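Local coordinates for B12-binding domain-containing protein (Kitasatospora setae, PDB 6WTE) that binds cobalamin and a [4Fe-4S] cluster and acts as a radical S-adenosylmethionine-family methyltransferase working by non-radical catalysis, at residues A[274-279]-A[308-313]. Sequence-based numbering, arbitrary orientation.
With SF4 (iron/sulfur cluster), chain C; EDO (1,2-ethanediol), chain G.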
loop_
_atom_site.group_PDB
_atom_site.type_symbol
_atom_site.label_atom_id
_atom_site.label_comp_id
_atom_site.label_asym_id
_atom_site.label_seq_id
_atom_site.Cartn_x
_atom_site.Cartn_y
_atom_site.Cartn_z
ATOM N N PHE A 274 -9.171 -1.199 8.988
ATOM C CA PHE A 274 -10.152 -2.252 9.249
ATOM C C PHE A 274 -11.327 -1.741 10.080
ATOM O O PHE A 274 -12.472 -2.139 9.839
ATOM C CB PHE A 274 -9.496 -3.452 9.937
ATOM C CG PHE A 274 -10.458 -4.578 10.247
ATOM C CD1 PHE A 274 -11.206 -5.168 9.244
ATOM C CD2 PHE A 274 -10.611 -5.041 11.546
ATOM C CE1 PHE A 274 -12.091 -6.205 9.524
ATOM C CE2 PHE A 274 -11.493 -6.074 11.835
ATOM C CZ PHE A 274 -12.233 -6.657 10.825
ATOM N N ASN A 275 -11.079 -0.854 11.052
ATOM C CA ASN A 275 -12.136 -0.433 11.966
ATOM C C ASN A 275 -12.885 0.818 11.510
ATOM O O ASN A 275 -13.775 1.280 12.228
ATOM C CB ASN A 275 -11.574 -0.201 13.384
ATOM C CG ASN A 275 -10.554 0.929 13.441
ATOM O OD1 ASN A 275 -9.817 1.174 12.482
ATOM N ND2 ASN A 275 -10.499 1.616 14.577
ATOM N N LEU A 276 -12.553 1.392 10.359
ATOM C CA LEU A 276 -13.462 2.362 9.768
ATOM C C LEU A 276 -14.529 1.599 8.999
ATOM O O LEU A 276 -14.312 0.459 8.582
ATOM C CB LEU A 276 -12.711 3.354 8.878
ATOM C CG LEU A 276 -11.667 4.194 9.629
ATOM C CD1 LEU A 276 -11.078 5.275 8.726
ATOM C CD2 LEU A 276 -12.256 4.830 10.898
ATOM N N SER A 277 -15.700 2.209 8.847
ATOM C CA SER A 277 -16.905 1.463 8.489
ATOM C C SER A 277 -17.076 0.300 9.474
ATOM O O SER A 277 -16.970 -0.880 9.132
ATOM C CB SER A 277 -16.843 0.977 7.034
ATOM O OG SER A 277 -18.132 0.680 6.524
ATOM N N ILE A 278 -17.309 0.673 10.735
ATOM C CA ILE A 278 -17.133 -0.259 11.845
ATOM C C ILE A 278 -18.224 -1.320 11.871
ATOM O O ILE A 278 -17.982 -2.456 12.307
ATOM C CB ILE A 278 -17.073 0.521 13.175
ATOM C CG1 ILE A 278 -16.851 -0.432 14.360
ATOM C CG2 ILE A 278 -18.339 1.337 13.374
ATOM C CD1 ILE A 278 -15.472 -1.076 14.400
ATOM N N ALA A 279 -19.435 -0.990 11.421
ATOM C CA ALA A 279 -20.516 -1.966 11.490
ATOM C C ALA A 279 -20.207 -3.181 10.624
ATOM O O ALA A 279 -20.478 -4.321 11.021
ATOM C CB ALA A 279 -21.840 -1.321 11.075
ATOM N N TYR A 308 -5.095 -3.712 10.742
ATOM C CA TYR A 308 -4.567 -2.354 10.784
ATOM C C TYR A 308 -5.731 -1.412 11.043
ATOM O O TYR A 308 -6.759 -1.496 10.361
ATOM C CB TYR A 308 -3.858 -1.969 9.477
ATOM C CG TYR A 308 -3.101 -0.664 9.602
ATOM C CD1 TYR A 308 -3.728 0.558 9.388
ATOM C CD2 TYR A 308 -1.758 -0.656 9.963
ATOM C CE1 TYR A 308 -3.040 1.750 9.523
ATOM C CE2 TYR A 308 -1.064 0.525 10.095
ATOM C CZ TYR A 308 -1.707 1.723 9.876
ATOM O OH TYR A 308 -1.012 2.902 10.007
ATOM N N CYS A 309 -5.567 -0.513 12.017
ATOM C CA CYS A 309 -6.676 0.273 12.531
ATOM C C CYS A 309 -6.258 1.718 12.736
ATOM O O CYS A 309 -5.072 2.040 12.841
ATOM C CB CYS A 309 -7.191 -0.255 13.882
ATOM S SG CYS A 309 -8.048 -1.824 13.831
ATOM N N GLN A 310 -7.255 2.572 12.812
ATOM C CA GLN A 310 -7.118 3.905 13.375
ATOM C C GLN A 310 -7.475 3.860 14.853
ATOM O O GLN A 310 -8.073 2.885 15.325
ATOM C CB GLN A 310 -8.021 4.893 12.635
ATOM C CG GLN A 310 -7.525 5.225 11.234
ATOM C CD GLN A 310 -6.191 5.939 11.259
ATOM O OE1 GLN A 310 -6.102 7.087 11.700
ATOM N NE2 GLN A 310 -5.140 5.253 10.822
ATOM N N PRO A 311 -7.078 4.875 15.626
ATOM C CA PRO A 311 -7.363 4.830 17.069
ATOM C C PRO A 311 -8.839 4.779 17.410
ATOM O O PRO A 311 -9.194 4.292 18.490
ATOM C CB PRO A 311 -6.714 6.118 17.593
ATOM C CG PRO A 311 -5.621 6.397 16.634
ATOM C CD PRO A 311 -6.149 5.965 15.286
ATOM N N SER A 312 -9.711 5.285 16.543
ATOM C CA SER A 312 -11.136 5.332 16.811
ATOM C C SER A 312 -11.874 4.997 15.524
ATOM O O SER A 312 -11.458 5.438 14.443
ATOM C CB SER A 312 -11.565 6.719 17.320
ATOM O OG SER A 312 -12.966 6.777 17.531
ATOM N N PRO A 313 -12.970 4.224 15.598
ATOM C CA PRO A 313 -13.560 3.650 16.808
ATOM C C PRO A 313 -12.941 2.310 17.174
ATOM O O PRO A 313 -12.787 1.444 16.309
ATOM C CB PRO A 313 -15.027 3.477 16.424
ATOM C CG PRO A 313 -14.992 3.207 14.939
ATOM C CD PRO A 313 -13.765 3.914 14.392
HETATM FE FE1 SF4 C . -6.386 8.556 6.905
HETATM FE FE2 SF4 C . -7.902 6.848 5.377
HETATM FE FE3 SF4 C . -5.995 5.825 7.011
HETATM FE FE4 SF4 C . -5.266 7.213 4.810
HETATM S S1 SF4 C . -6.376 5.227 4.842
HETATM S S2 SF4 C . -4.392 7.430 6.899
HETATM S S3 SF4 C . -6.918 8.784 4.688
HETATM S S4 SF4 C . -7.851 6.994 7.662
HETATM C C1 EDO G . -16.755 4.416 11.673
HETATM O O1 EDO G . -17.641 3.534 10.976
HETATM C C2 EDO G . -16.376 5.566 10.743
HETATM O O2 EDO G . -15.792 5.039 9.541
#
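Asn275 sets its carboxamide in the bend of 308-313, where backbone groups engage both its oxygen and its nitrogen. OD1 takes the N-H of Gln310 at 2.9 Å, 20° from the amide's carbonyl plane. ND2 gives one bond to Gln310 O (2.8 Å) and another to Pro313 O (2.9 Å), reaching each oxygen from above its carbonyl plane. With CG set between its backbone N and carbonyl carbon (chi1 63°), the amide's OD1 and ND2 are turned to the backbone of 309-313, and three bonds hold it from turning over. Cys309 lies alongside, its CB 3.3 Å from Asn275 OD1. One residue earlier, Phe274 N donates a nearly straight bond to Tyr308 O (2.8 Å), joining the two segments near the end of strand 304-309.

Apolar contacts gather round Pro313, which follows a cis peptide bond. Its CD meets Leu276 CD2 at 3.9 Å, while CG lies against Ile278 CB, the two side chains running past one another in opposing senses. Phe318 of helix 316-325 also packs on Asn275 and Ile278.

The other branch of Leu276, CD1, reaches S4 of the iron-sulfur cluster at 3.8 Å. Gln310 folds back at its second torsion (chi2 -64°) and lays its chain near the same sulfur; its OE1 is bonded to Tyr354 and Lys346, and NE2 weakly to the cluster ligand Glu273. Lys224 NZ hydrogen-bonds to the backbone carbonyls of Phe274 and Leu276.

The contact thus ties the loops following two adjacent parallel strands, 266-269 and 304-309, of a beta-alpha-beta unit in the radical SAM core, at the wall of its [4Fe-4S] pocket.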